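Local structure of uncharacterized NTF-2 like protein (Silicibacter pomeroyi DSS-3, 3FKA) at residues Arg32-Phe35 against Gly36-Glu40. The protein is of unknown function but belongs to the NTF2-like superfamily and is related to putative lumazine-binding proteins, so it may bind a small ligand. Sequence-based numbering, arbitrary orientation.
Sequences RIFF and GKASE. With EDO (1,2-ethanediol), chain R.
Ala-38 meets Phe-34 and Phe-35 across a type I beta turn that runs from Phe-35 to Ala-38. Its amide N donates to Phe-35 O (3.0 Å, N-H...O angle 157°), and this bond closes the turn. The CB of Ala-38 reaches the rim of the Phe-34 ring near its plane, 4.0 Å from CD2; a small methyl suits this buried position, pointing back at Phe-34 and at Phe-35 O. Phe-34 turns its CG beside its own backbone N, anti to the carbonyl carbon (chi1 -77°), which brings the CD2 edge up to the methyl. The ring of Phe-35 instead leads away from the turn, its CD1 lying 3.8 Å from O1 of a 1,2-ethanediol probably left from crystallisation. The other hydroxyl, O2, accepts from Lys-37 N at 2.9 Å. Gly-36 and Lys-37 are the exposed middle residues of the turn, and Lys-37 extends its aliphatic stem past the diol. Large apolar rings fit both buried phenylalanine positions: Phe-34 packs edge-to-face on Phe-56 and against Ile-112, whereas Phe-35 meets Leu-48 and Trp-50 of the second subunit. The chain leaves helix 27-33, runs through the short strand 34-35, bonded to Ile-112, and the turn then leads it into strand 38-44, parallel to strand 109-119.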
ATOM      1  N   ARG B  32     -12.276   9.253 -22.111  1.00 25.64           N
ATOM      2  CA  ARG B  32     -13.123   9.617 -20.984  0.50 25.93           C
ATOM      3  C   ARG B  32     -12.407   9.393 -19.664  1.00 25.76           C
ATOM      4  O   ARG B  32     -12.408  10.256 -18.827  1.00 26.10           O
ATOM      5  CB  ARG B  32     -14.423   8.801 -20.960  0.50 26.30           C
ATOM      6  CG  ARG B  32     -15.312   9.029 -19.720  0.50 26.63           C
ATOM      7  CD  ARG B  32     -16.509   8.087 -19.696  0.50 27.01           C
ATOM      8  NE  ARG B  32     -17.259   8.236 -18.444  0.50 27.50           N
ATOM      9  CZ  ARG B  32     -18.180   9.177 -18.175  0.50 27.66           C
ATOM     10  NH1 ARG B  32     -18.510  10.127 -19.057  0.50 27.95           N
ATOM     11  NH2 ARG B  32     -18.785   9.171 -16.991  0.50 27.63           N
ATOM     12  N   ILE B  33     -11.794   8.223 -19.504  1.00 25.19           N
ATOM     13  CA  ILE B  33     -11.131   7.849 -18.224  1.00 25.27           C
ATOM     14  C   ILE B  33      -9.724   8.355 -17.906  1.00 24.44           C
ATOM     15  O   ILE B  33      -9.278   8.245 -16.741  1.00 24.30           O
ATOM     16  CB  ILE B  33     -11.202   6.311 -18.046  1.00 25.24           C
ATOM     17  CG1 ILE B  33     -10.264   5.549 -18.994  1.00 25.61           C
ATOM     18  CG2 ILE B  33     -12.705   5.891 -18.149  1.00 26.56           C
ATOM     19  CD1 ILE B  33     -10.300   4.045 -18.791  1.00 25.77           C
ATOM     20  N   PHE B  34      -9.040   8.848 -18.935  1.00 24.00           N
ATOM     21  CA  PHE B  34      -7.710   9.434 -18.816  1.00 23.70           C
ATOM     22  C   PHE B  34      -7.805  10.915 -19.143  1.00 23.87           C
ATOM     23  O   PHE B  34      -8.432  11.292 -20.156  1.00 23.34           O
ATOM     24  CB  PHE B  34      -6.707   8.831 -19.796  1.00 24.66           C
ATOM     25  CG  PHE B  34      -6.180   7.483 -19.417  1.00 24.05           C
ATOM     26  CD1 PHE B  34      -6.786   6.319 -19.874  1.00 24.44           C
ATOM     27  CD2 PHE B  34      -5.048   7.373 -18.627  1.00 24.96           C
ATOM     28  CE1 PHE B  34      -6.300   5.075 -19.527  1.00 24.84           C
ATOM     29  CE2 PHE B  34      -4.553   6.112 -18.279  1.00 24.81           C
ATOM     30  CZ  PHE B  34      -5.174   4.971 -18.741  1.00 25.10           C
ATOM     31  N   PHE B  35      -7.194  11.750 -18.296  1.00 24.31           N
ATOM     32  CA  PHE B  35      -7.084  13.169 -18.550  1.00 24.11           C
ATOM     33  C   PHE B  35      -6.330  13.402 -19.855  1.00 23.99           C
ATOM     34  O   PHE B  35      -5.458  12.605 -20.228  1.00 23.76           O
ATOM     35  CB  PHE B  35      -6.330  13.894 -17.425  1.00 24.53           C
ATOM     36  CG  PHE B  35      -7.174  14.216 -16.227  1.00 23.74           C
ATOM     37  CD1 PHE B  35      -7.958  15.362 -16.241  1.00 24.64           C
ATOM     38  CD2 PHE B  35      -7.172  13.435 -15.083  1.00 24.27           C
ATOM     39  CE1 PHE B  35      -8.743  15.728 -15.138  1.00 24.22           C
ATOM     40  CE2 PHE B  35      -7.964  13.807 -13.962  1.00 24.11           C
ATOM     41  CZ  PHE B  35      -8.754  14.943 -14.015  1.00 24.21           C
ATOM     42  N   GLY B  36      -6.644  14.501 -20.530  1.00 23.84           N
ATOM     43  CA  GLY B  36      -5.970  14.877 -21.770  1.00 23.86           C
ATOM     44  C   GLY B  36      -4.460  14.895 -21.682  1.00 24.17           C
ATOM     45  O   GLY B  36      -3.794  14.429 -22.590  1.00 24.83           O
ATOM     46  N   LYS B  37      -3.942  15.388 -20.555  1.00 23.82           N
ATOM     47  CA  LYS B  37      -2.511  15.490 -20.299  1.00 24.80           C
ATOM     48  C   LYS B  37      -1.929  14.292 -19.535  1.00 24.52           C
ATOM     49  O   LYS B  37      -0.790  14.360 -19.044  1.00 25.55           O
ATOM     50  CB  LYS B  37      -2.206  16.802 -19.558  1.00 25.69           C
ATOM     51  CG  LYS B  37      -2.519  18.069 -20.310  1.00 26.68           C
ATOM     52  CD  LYS B  37      -2.081  19.261 -19.464  1.00 26.77           C
ATOM     53  CE  LYS B  37      -2.456  20.558 -20.095  1.00 28.16           C
ATOM     54  NZ  LYS B  37      -2.088  21.750 -19.240  1.00 28.58           N
ATOM     55  N   ALA B  38      -2.649  13.168 -19.488  1.00 24.39           N
ATOM     56  CA  ALA B  38      -2.169  11.976 -18.808  1.00 24.44           C
ATOM     57  C   ALA B  38      -0.976  11.371 -19.548  1.00 25.06           C
ATOM     58  O   ALA B  38      -0.824  11.556 -20.764  1.00 25.98           O
ATOM     59  CB  ALA B  38      -3.250  10.925 -18.704  1.00 23.69           C
ATOM     60  N   SER B  39      -0.149  10.661 -18.797  1.00 26.00           N
ATOM     61  CA  SER B  39       1.025   9.985 -19.324  1.00 26.23           C
ATOM     62  C   SER B  39       1.003   8.490 -19.029  1.00 25.77           C
ATOM     63  O   SER B  39       0.375   8.076 -18.058  1.00 25.42           O
ATOM     64  CB  SER B  39       2.268  10.567 -18.661  1.00 27.86           C
ATOM     65  OG  SER B  39       2.197  10.357 -17.239  1.00 29.11           O
ATOM     66  N   GLU B  40       1.616   7.696 -19.913  1.00 24.55           N
ATOM     67  CA  GLU B  40       1.818   6.250 -19.719  1.00 24.70           C
ATOM     68  C   GLU B  40       3.323   6.110 -19.875  1.00 24.33           C
ATOM     69  O   GLU B  40       3.852   6.361 -20.965  1.00 24.48           O
ATOM     70  CB  GLU B  40       1.101   5.372 -20.707  1.00 26.41           C
ATOM     71  CG  GLU B  40       1.477   3.905 -20.488  1.00 27.73           C
ATOM     72  CD  GLU B  40       1.026   3.004 -21.569  1.00 28.79           C
ATOM     73  OE1 GLU B  40       1.419   3.233 -22.722  1.00 30.29           O
ATOM     74  OE2 GLU B  40       0.341   2.038 -21.255  1.00 30.15           O
TER
HETATM   75  C1  EDO R 125      -6.545  19.165 -17.949  1.00 30.67           C
HETATM   76  O1  EDO R 125      -7.924  18.741 -17.892  1.00 31.73           O
HETATM   77  C2  EDO R 125      -5.605  17.967 -17.823  1.00 29.84           C
HETATM   78  O2  EDO R 125      -5.527  17.217 -19.033  1.00 28.30           O